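Local coordinates for gamma-glutamyltransferase 1 Threonine peptidase. MEROPS family T03 (Pseudomonas nitroreducens, PDB 7D9E), which catalyses transfer of gamma-glutamyl groups from glutathione and other gamma-glutamyl peptides to amino acids or water, at residues B[95-104]-B[118-127]; B[161-169]-B[180-188]. All blocks are in the same frame, centred on the assembly; numbering follows the deposited sequence. Where two conformers were deposited one is given.

In the fold
Interaction 1 closes before interaction 2 opens along the chain, and their centres lie 11 Å apart. Interaction 1 sets helix 97-109 against the chain leaving helix 115-120; interaction 2 surrounds the open end of the hairpin 168-173/176-181, half of a four-stranded antiparallel sheet. Arg123 of interaction 1 joins them: its NH2 makes a salt bridge to Asp182 OD2 and probably a hydrogen bond to Met164 O, each 2.8 Å long. Ile167 packs on Val104 and Val119, seating the hairpin against both helices. The two contacts thus tie helix layer to sheet close to the glutamate pocket, where Ile97 touches bound 6-diazenyl-5-oxo-L-norleucine.

Interaction 1. Residues B[95-104]-B[118-127]; sequences SRIFTSIFQV and AVAAQRVHHQ
The imidazole of His125 carries the aliphatic part of Arg96 over one face: CG of Arg96 stands 3.8 Å from the ring centroid and 18° off the normal, a CH-pi contact. CD follows above CD2 of the ring, and the guanidinium ends nearly parallel to it, the planes 12° apart. Its NE hydrogen-bonds to Gln160 OE1, and the guanidinium makes a cation-pi contact with Tyr135. The ring edge is polar. Thr99 OG1 lies 2.8 Å from His125 ND1 in a hydrogen bond, while His125 NE2 donates to Gln127 OE1 in the ring plane at 2.8 Å. That same oxygen accepts from Ser95 OG at 2.7 Å, so the ring is fixed from two sides.

After helix 115-120 the chain turns back along helix 97-109, bringing Val104 near Ala118, Ser100 near Arg123 and Arg96 near His125. This helix covers a central beta sheet, in keeping with the layered Ntn-hydrolase fold; Ile97, in its first turn, starts away from segment 118-127 and touches the bound 6-diazenyl-5-oxo-L-norleucine.

Arg123 reaches in beside the helix. A bend at chi3 (-65°) brings NE to Ser100 OG, 3.1 Å away in a weak bond; NH2 goes on to Met164 O and Asp182. Val104 CG2 packs 3.9 Å from Arg123 NH1 and also touches Ala118 O. Gln103 holds the backbone of Val124 twice: Val124 N donates to a lone pair of Gln103 OE1 at 3.1 Å, and Gln103 NE2 donates to Val124 O at 2.9 Å. NE2 also donates a hydrogen bond to Thr99 O one helical turn back, which limits rotation of the amide. A leucine in place of Gln103 would probably leave both Val124 N and Val124 O without these mates and let the returning chain shift from the helix.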
loop_
_atom_site.group_PDB
_atom_site.type_symbol
_atom_site.label_atom_id
_atom_site.label_comp_id
_atom_site.label_asym_id
_atom_site.label_seq_id
_atom_site.Cartn_x
_atom_site.Cartn_y
_atom_site.Cartn_z
ATOM N N SER B 95 3.350 -4.493 6.416
ATOM C CA SER B 95 4.338 -5.474 6.001
ATOM C C SER B 95 3.713 -6.776 5.501
ATOM O O SER B 95 4.452 -7.647 5.017
ATOM C CB SER B 95 5.294 -5.794 7.150
ATOM O OG SER B 95 4.584 -6.324 8.262
ATOM N N ARG B 96 2.384 -6.928 5.562
ATOM C CA ARG B 96 1.715 -8.094 5.015
ATOM C C ARG B 96 1.321 -7.921 3.551
ATOM O O ARG B 96 0.771 -8.836 2.955
ATOM C CB ARG B 96 0.422 -8.385 5.774
ATOM C CG ARG B 96 0.517 -8.775 7.269
ATOM C CD ARG B 96 1.395 -7.942 8.146
ATOM N NE ARG B 96 1.128 -8.310 9.540
ATOM C CZ ARG B 96 1.749 -7.835 10.601
ATOM N NH1 ARG B 96 2.753 -6.965 10.495
ATOM N NH2 ARG B 96 1.384 -8.272 11.798
ATOM N N ILE B 97 1.566 -6.764 2.958
ATOM C CA ILE B 97 1.003 -6.484 1.639
ATOM C C ILE B 97 1.529 -7.459 0.602
ATOM O O ILE B 97 0.757 -8.026 -0.174
ATOM C CB ILE B 97 1.290 -5.027 1.233
ATOM C CG1 ILE B 97 0.410 -4.063 2.021
ATOM C CG2 ILE B 97 1.091 -4.866 -0.301
ATOM C CD1 ILE B 97 0.763 -2.611 1.849
ATOM N N PHE B 98 2.858 -7.594 0.510
ATOM C CA PHE B 98 3.401 -8.415 -0.565
ATOM C C PHE B 98 3.246 -9.897 -0.262
ATOM O O PHE B 98 3.132 -10.696 -1.198
ATOM C CB PHE B 98 4.815 -7.993 -0.936
ATOM C CG PHE B 98 5.773 -7.898 0.205
ATOM C CD1 PHE B 98 6.354 -9.037 0.726
ATOM C CD2 PHE B 98 6.127 -6.653 0.716
ATOM C CE1 PHE B 98 7.257 -8.951 1.774
ATOM C CE2 PHE B 98 7.054 -6.550 1.753
ATOM C CZ PHE B 98 7.615 -7.711 2.276
ATOM N N THR B 99 3.209 -10.300 1.016
ATOM C CA THR B 99 2.896 -11.703 1.273
ATOM C C THR B 99 1.441 -12.012 0.946
ATOM O O THR B 99 1.136 -13.135 0.501
ATOM C CB THR B 99 3.242 -12.137 2.701
ATOM O OG1 THR B 99 2.458 -11.414 3.636
ATOM C CG2 THR B 99 4.751 -11.981 2.981
ATOM N N SER B 100 0.528 -11.048 1.150
ATOM C CA SER B 100 -0.861 -11.296 0.752
ATOM C C SER B 100 -1.010 -11.365 -0.765
ATOM O O SER B 100 -1.726 -12.229 -1.279
ATOM C CB SER B 100 -1.805 -10.253 1.315
ATOM O OG SER B 100 -2.199 -10.557 2.659
ATOM N N ILE B 101 -0.347 -10.463 -1.496
ATOM C CA ILE B 101 -0.375 -10.545 -2.954
ATOM C C ILE B 101 0.177 -11.888 -3.439
ATOM O O ILE B 101 -0.409 -12.528 -4.329
ATOM C CB ILE B 101 0.361 -9.354 -3.564
ATOM C CG1 ILE B 101 -0.464 -8.107 -3.319
ATOM C CG2 ILE B 101 0.607 -9.581 -5.070
ATOM C CD1 ILE B 101 0.213 -6.821 -3.644
ATOM N N PHE B 102 1.300 -12.334 -2.860
ATOM C CA PHE B 102 1.894 -13.620 -3.208
ATOM C C PHE B 102 0.898 -14.749 -3.016
ATOM O O PHE B 102 0.775 -15.623 -3.877
ATOM C CB PHE B 102 3.124 -13.819 -2.322
ATOM C CG PHE B 102 3.849 -15.130 -2.495
ATOM C CD1 PHE B 102 4.213 -15.611 -3.751
ATOM C CD2 PHE B 102 4.256 -15.838 -1.375
ATOM C CE1 PHE B 102 4.956 -16.779 -3.863
ATOM C CE2 PHE B 102 4.981 -17.008 -1.500
ATOM C CZ PHE B 102 5.327 -17.463 -2.735
ATOM N N GLN B 103 0.177 -14.747 -1.888
ATOM C CA GLN B 103 -0.801 -15.800 -1.648
ATOM C C GLN B 103 -1.913 -15.751 -2.680
ATOM O O GLN B 103 -2.300 -16.783 -3.222
ATOM C CB GLN B 103 -1.347 -15.695 -0.219
ATOM C CG GLN B 103 -0.329 -16.203 0.816
ATOM C CD GLN B 103 -0.702 -15.832 2.234
ATOM O OE1 GLN B 103 -1.349 -16.615 2.948
ATOM N NE2 GLN B 103 -0.300 -14.641 2.655
ATOM N N VAL B 104 -2.416 -14.560 -2.997
ATOM C CA VAL B 104 -3.467 -14.486 -4.003
ATOM C C VAL B 104 -2.957 -14.988 -5.354
ATOM O O VAL B 104 -3.669 -15.712 -6.068
ATOM C CB VAL B 104 -4.075 -13.078 -4.085
ATOM C CG1 VAL B 104 -5.063 -12.977 -5.245
ATOM C CG2 VAL B 104 -4.784 -12.705 -2.777
ATOM N N ALA B 118 -9.996 -17.135 -4.536
ATOM C CA ALA B 118 -8.596 -16.799 -4.329
ATOM C C ALA B 118 -8.440 -15.607 -3.393
ATOM O O ALA B 118 -7.490 -15.549 -2.620
ATOM C CB ALA B 118 -7.946 -16.467 -5.675
ATOM N N VAL B 119 -9.361 -14.653 -3.460
ATOM C CA VAL B 119 -9.318 -13.483 -2.592
ATOM C C VAL B 119 -9.925 -13.780 -1.225
ATOM O O VAL B 119 -9.456 -13.253 -0.206
ATOM C CB VAL B 119 -10.028 -12.325 -3.309
ATOM C CG1 VAL B 119 -10.260 -11.161 -2.381
ATOM C CG2 VAL B 119 -9.204 -11.841 -4.498
ATOM N N ALA B 120 -10.978 -14.586 -1.170
ATOM C CA ALA B 120 -11.618 -14.860 0.105
ATOM C C ALA B 120 -10.816 -15.823 0.966
ATOM O O ALA B 120 -11.045 -15.875 2.172
ATOM C CB ALA B 120 -13.009 -15.453 -0.101
ATOM N N ALA B 121 -9.907 -16.589 0.372
ATOM C CA ALA B 121 -9.176 -17.603 1.110
ATOM C C ALA B 121 -8.427 -17.015 2.299
ATOM O O ALA B 121 -7.903 -15.892 2.249
ATOM C CB ALA B 121 -8.206 -18.326 0.181
ATOM N N GLN B 122 -8.330 -17.822 3.361
ATOM C CA GLN B 122 -7.463 -17.502 4.484
ATOM C C GLN B 122 -6.074 -17.097 4.005
ATOM O O GLN B 122 -5.506 -17.723 3.107
ATOM C CB GLN B 122 -7.329 -18.739 5.375
ATOM C CG GLN B 122 -6.442 -18.565 6.587
ATOM C CD GLN B 122 -6.412 -19.835 7.413
ATOM O OE1 GLN B 122 -6.841 -19.874 8.583
ATOM N NE2 GLN B 122 -5.954 -20.894 6.792
ATOM N N ARG B 123 -5.536 -16.037 4.614
ATOM C CA ARG B 123 -4.153 -15.628 4.415
ATOM C C ARG B 123 -3.480 -15.528 5.772
ATOM O O ARG B 123 -4.117 -15.179 6.773
ATOM C CB ARG B 123 -4.027 -14.283 3.684
ATOM C CG ARG B 123 -4.526 -14.363 2.251
ATOM C CD ARG B 123 -4.202 -13.140 1.457
ATOM N NE ARG B 123 -4.864 -11.929 1.916
ATOM C CZ ARG B 123 -6.035 -11.478 1.471
ATOM N NH1 ARG B 123 -6.725 -12.177 0.575
ATOM N NH2 ARG B 123 -6.534 -10.358 1.946
ATOM N N VAL B 124 -2.185 -15.856 5.806
ATOM C CA VAL B 124 -1.392 -15.756 7.030
ATOM C C VAL B 124 -0.072 -15.089 6.676
ATOM O O VAL B 124 0.248 -14.892 5.506
ATOM C CB VAL B 124 -1.158 -17.126 7.712
ATOM C CG1 VAL B 124 -2.504 -17.743 8.110
ATOM C CG2 VAL B 124 -0.354 -18.034 6.829
ATOM N N HIS B 125 0.726 -14.779 7.697
ATOM C CA HIS B 125 1.929 -13.995 7.460
ATOM C C HIS B 125 3.026 -14.346 8.453
ATOM O O HIS B 125 2.772 -14.483 9.653
ATOM C CB HIS B 125 1.572 -12.512 7.604
ATOM C CG HIS B 125 2.729 -11.583 7.462
ATOM N ND1 HIS B 125 3.331 -11.324 6.247
ATOM C CD2 HIS B 125 3.407 -10.863 8.386
ATOM C CE1 HIS B 125 4.319 -10.460 6.430
ATOM N NE2 HIS B 125 4.390 -10.171 7.719
ATOM N N HIS B 126 4.252 -14.457 7.943
ATOM C CA HIS B 126 5.447 -14.590 8.751
ATOM C C HIS B 126 6.492 -13.625 8.206
ATOM O O HIS B 126 6.533 -13.362 7.006
ATOM C CB HIS B 126 5.982 -16.030 8.692
ATOM C CG HIS B 126 7.257 -16.222 9.442
ATOM N ND1 HIS B 126 7.337 -16.072 10.812
ATOM C CD2 HIS B 126 8.500 -16.543 9.020
ATOM C CE1 HIS B 126 8.587 -16.281 11.196
ATOM N NE2 HIS B 126 9.310 -16.573 10.129
ATOM N N GLN B 127 7.342 -13.080 9.102
ATOM C CA GLN B 127 8.298 -12.060 8.667
ATOM C C GLN B 127 9.613 -12.117 9.434
ATOM O O GLN B 127 10.260 -11.080 9.635
ATOM C CB GLN B 127 7.656 -10.674 8.737
ATOM C CG GLN B 127 7.110 -10.319 10.116
ATOM C CD GLN B 127 6.599 -8.894 10.182
ATOM O OE1 GLN B 127 5.937 -8.413 9.255
ATOM N NE2 GLN B 127 6.903 -8.211 11.275
HETATM O O HOH W 1 -0.246 -11.873 4.095
#

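Interaction 2. Residues B[161-169]-B[180-188]; sequences GWNMGDIQA and ASDPRGRGV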
loop_
_atom_site.group_PDB
_atom_site.type_symbol
_atom_site.label_atom_id
_atom_site.label_comp_id
_atom_site.label_asym_id
_atom_site.label_seq_id
_atom_site.Cartn_x
_atom_site.Cartn_y
_atom_site.Cartn_z
ATOM N N GLY B 161 -5.113 -8.722 15.058
ATOM C CA GLY B 161 -6.064 -7.725 15.524
ATOM C C GLY B 161 -6.563 -6.784 14.456
ATOM O O GLY B 161 -7.107 -5.727 14.782
ATOM N N TRP B 162 -6.374 -7.131 13.194
ATOM C CA TRP B 162 -6.839 -6.385 12.030
ATOM C C TRP B 162 -6.791 -7.330 10.843
ATOM O O TRP B 162 -5.952 -8.227 10.778
ATOM C CB TRP B 162 -6.041 -5.085 11.828
ATOM C CG TRP B 162 -4.527 -5.212 11.893
ATOM C CD1 TRP B 162 -3.771 -5.221 13.038
ATOM C CD2 TRP B 162 -3.590 -5.230 10.802
ATOM N NE1 TRP B 162 -2.435 -5.304 12.729
ATOM C CE2 TRP B 162 -2.295 -5.305 11.366
ATOM C CE3 TRP B 162 -3.718 -5.207 9.411
ATOM C CZ2 TRP B 162 -1.140 -5.361 10.588
ATOM C CZ3 TRP B 162 -2.565 -5.270 8.639
ATOM C CH2 TRP B 162 -1.293 -5.336 9.233
ATOM N N ASN B 163 -7.742 -7.165 9.935
ATOM C CA ASN B 163 -7.847 -8.099 8.827
ATOM C C ASN B 163 -6.572 -8.069 7.994
ATOM O O ASN B 163 -5.881 -7.052 7.879
ATOM C CB ASN B 163 -9.129 -7.851 8.036
ATOM C CG ASN B 163 -10.360 -8.398 8.748
ATOM O OD1 ASN B 163 -10.253 -9.133 9.778
ATOM N ND2 ASN B 163 -11.531 -8.029 8.260
ATOM N N MET B 164 -6.274 -9.217 7.404
ATOM C CA MET B 164 -5.028 -9.460 6.688
ATOM C C MET B 164 -5.175 -8.977 5.247
ATOM O O MET B 164 -5.230 -9.757 4.292
ATOM C CB MET B 164 -4.708 -10.949 6.753
ATOM C CG MET B 164 -3.412 -11.374 6.101
ATOM S SD MET B 164 -2.006 -10.965 7.139
ATOM C CE MET B 164 -2.272 -12.027 8.561
ATOM N N GLY B 165 -5.238 -7.648 5.099
ATOM C CA GLY B 165 -5.384 -7.055 3.788
ATOM C C GLY B 165 -6.823 -6.821 3.387
ATOM O O GLY B 165 -7.780 -7.043 4.139
ATOM N N ASP B 166 -6.962 -6.329 2.152
ATOM C CA ASP B 166 -8.219 -5.895 1.542
ATOM C C ASP B 166 -7.947 -5.858 0.035
ATOM O O ASP B 166 -7.823 -4.793 -0.584
ATOM C CB ASP B 166 -8.716 -4.589 2.134
ATOM C CG ASP B 166 -10.115 -4.228 1.668
ATOM O OD1 ASP B 166 -10.832 -5.098 1.136
ATOM O OD2 ASP B 166 -10.523 -3.078 1.904
ATOM N N ILE B 167 -7.820 -7.035 -0.550
ATOM C CA ILE B 167 -7.453 -7.131 -1.959
ATOM C C ILE B 167 -8.598 -6.590 -2.805
ATOM O O ILE B 167 -9.775 -6.940 -2.604
ATOM C CB ILE B 167 -7.166 -8.602 -2.289
ATOM C CG1 ILE B 167 -5.847 -9.091 -1.650
ATOM C CG2 ILE B 167 -7.074 -8.778 -3.817
ATOM C CD1 ILE B 167 -4.595 -8.802 -2.461
ATOM N N GLN B 168 -8.252 -5.787 -3.809
ATOM C CA GLN B 168 -9.197 -5.322 -4.811
ATOM C C GLN B 168 -8.599 -5.730 -6.147
ATOM O O GLN B 168 -7.512 -5.266 -6.500
ATOM C CB GLN B 168 -9.399 -3.815 -4.749
ATOM C CG GLN B 168 -9.875 -3.316 -3.403
ATOM C CD GLN B 168 -11.202 -3.888 -3.009
ATOM O OE1 GLN B 168 -12.047 -4.168 -3.865
ATOM N NE2 GLN B 168 -11.416 -4.006 -1.719
ATOM N N ALA B 169 -9.284 -6.614 -6.872
ATOM C CA ALA B 169 -8.700 -7.261 -8.027
ATOM C C ALA B 169 -9.645 -7.275 -9.225
ATOM O O ALA B 169 -10.873 -7.308 -9.088
ATOM C CB ALA B 169 -8.312 -8.727 -7.708
ATOM N N ALA B 180 -13.172 -8.714 -8.055
ATOM C CA ALA B 180 -13.297 -9.297 -6.729
ATOM C C ALA B 180 -12.880 -8.243 -5.713
ATOM O O ALA B 180 -11.798 -7.646 -5.826
ATOM C CB ALA B 180 -12.415 -10.539 -6.562
ATOM N N SER B 181 -13.746 -8.050 -4.718
ATOM C CA SER B 181 -13.507 -7.201 -3.559
ATOM C C SER B 181 -13.432 -8.087 -2.323
ATOM O O SER B 181 -14.312 -8.923 -2.079
ATOM C CB SER B 181 -14.632 -6.182 -3.395
ATOM O OG SER B 181 -14.705 -5.354 -4.548
ATOM N N ASP B 182 -12.385 -7.892 -1.547
ATOM C CA ASP B 182 -12.127 -8.758 -0.405
ATOM C C ASP B 182 -13.287 -8.734 0.577
ATOM O O ASP B 182 -13.724 -7.656 0.985
ATOM C CB ASP B 182 -10.871 -8.209 0.277
ATOM C CG ASP B 182 -10.118 -9.256 1.076
ATOM O OD1 ASP B 182 -10.770 -9.996 1.855
ATOM O OD2 ASP B 182 -8.880 -9.308 0.962
ATOM N N PRO B 183 -13.801 -9.893 0.985
ATOM C CA PRO B 183 -14.822 -9.909 2.035
ATOM C C PRO B 183 -14.328 -9.405 3.376
ATOM O O PRO B 183 -15.162 -9.211 4.277
ATOM C CB PRO B 183 -15.261 -11.378 2.098
ATOM C CG PRO B 183 -14.220 -12.143 1.385
ATOM C CD PRO B 183 -13.398 -11.236 0.540
ATOM N N ARG B 184 -13.016 -9.174 3.533
ATOM C CA ARG B 184 -12.512 -8.566 4.756
ATOM C C ARG B 184 -12.910 -7.106 4.881
ATOM O O ARG B 184 -12.861 -6.549 5.987
ATOM C CB ARG B 184 -10.989 -8.650 4.763
ATOM C CG ARG B 184 -10.462 -10.067 5.089
ATOM C CD ARG B 184 -9.003 -10.174 4.774
ATOM N NE ARG B 184 -8.484 -11.519 4.871
ATOM C CZ ARG B 184 -8.604 -12.458 3.929
ATOM N NH1 ARG B 184 -9.268 -12.222 2.796
ATOM N NH2 ARG B 184 -8.051 -13.660 4.071
ATOM N N GLY B 185 -13.264 -6.465 3.776
ATOM C CA GLY B 185 -13.585 -5.051 3.784
ATOM C C GLY B 185 -14.925 -4.751 3.165
ATOM O O GLY B 185 -15.764 -5.636 3.017
ATOM N N ARG B 186 -15.121 -3.502 2.767
ATOM C CA ARG B 186 -16.404 -2.996 2.296
ATOM C C ARG B 186 -16.331 -2.585 0.829
ATOM O O ARG B 186 -17.137 -1.781 0.346
ATOM C CB ARG B 186 -16.877 -1.851 3.190
ATOM C CG ARG B 186 -16.038 -0.575 3.097
ATOM C CD ARG B 186 -16.609 0.444 4.057
ATOM N NE ARG B 186 -15.897 1.720 4.134
ATOM C CZ ARG B 186 -14.814 1.968 4.872
ATOM N NH1 ARG B 186 -14.236 1.025 5.584
ATOM N NH2 ARG B 186 -14.309 3.187 4.862
ATOM N N GLY B 187 -15.405 -3.187 0.107
ATOM C CA GLY B 187 -15.192 -2.853 -1.278
ATOM C C GLY B 187 -16.327 -3.291 -2.182
ATOM O O GLY B 187 -17.128 -4.177 -1.873
ATOM N N VAL B 188 -16.367 -2.646 -3.349
ATOM C CA VAL B 188 -17.359 -2.899 -4.383
ATOM C C VAL B 188 -16.627 -2.962 -5.709
ATOM O O VAL B 188 -15.728 -2.161 -5.974
ATOM C CB VAL B 188 -18.427 -1.785 -4.423
ATOM C CG1 VAL B 188 -19.366 -1.949 -5.593
ATOM C CG2 VAL B 188 -19.179 -1.725 -3.101
HETATM O O HOH W 2 -13.246 -5.045 0.401
HETATM O O HOH W 3 -12.734 -1.640 2.177
#
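The flat amide of Asn163 meets the backbone carbonyl, CB and CG of Arg184, while the guanidinium lies further on, its plane turned 90° to the amide. Within its own amide plane Asn163 ND2 donates to a lone pair of Arg184 O at 3.0 Å. At the guanidinium edge, in plane, Asp182 OD1 receives NH1 of Arg184 on its syn lone pair, a salt bridge of 2.8 Å; Met164 O approaches the group obliquely, and Asp137 pairs with NE.

Residues 168-169 and 180-181 are the open end of the antiparallel hairpin of strands 168-173 and 176-181; the flanking loops continue the contact. In the hydrogen-bonded pair, Ala169 N to Ala180 O and Ala180 N to Ala169 O are both 2.9 Å; Gln168 and Ser181 form the adjoining non-hydrogen-bonded pair. On the Gln168 side of the sheet the glutamine chain bends at chi2 (-61°), bringing OE1 over to Ser181 OG, which donates to it at 3.0 Å.

Beyond the ladder Asp182 takes over the pairing. Its CG is swung anti to the backbone N (chi1 -155°), and OD2 accepts Ile167 N on its anti lone pair at 2.9 Å, while its own N returns a bond to Ile167 O. OD1 also accepts Arg184 N at 2.9 Å, an Asx turn that overlaps the type I turn from Asp182 to Gly185. Both carboxylate oxygens are therefore engaged, OD2 additionally by Arg123, and the turn is fixed against the incoming loop.

The carboxylate of Asp166 lies against Gly185 CA, where a side chain would run into OD2. One water joins Asp166 OD1, Gln168 NE2, Asp182 O and Gly187 N; a second, 2.7 Å from Asp166 OD2, accepts from Arg186 N.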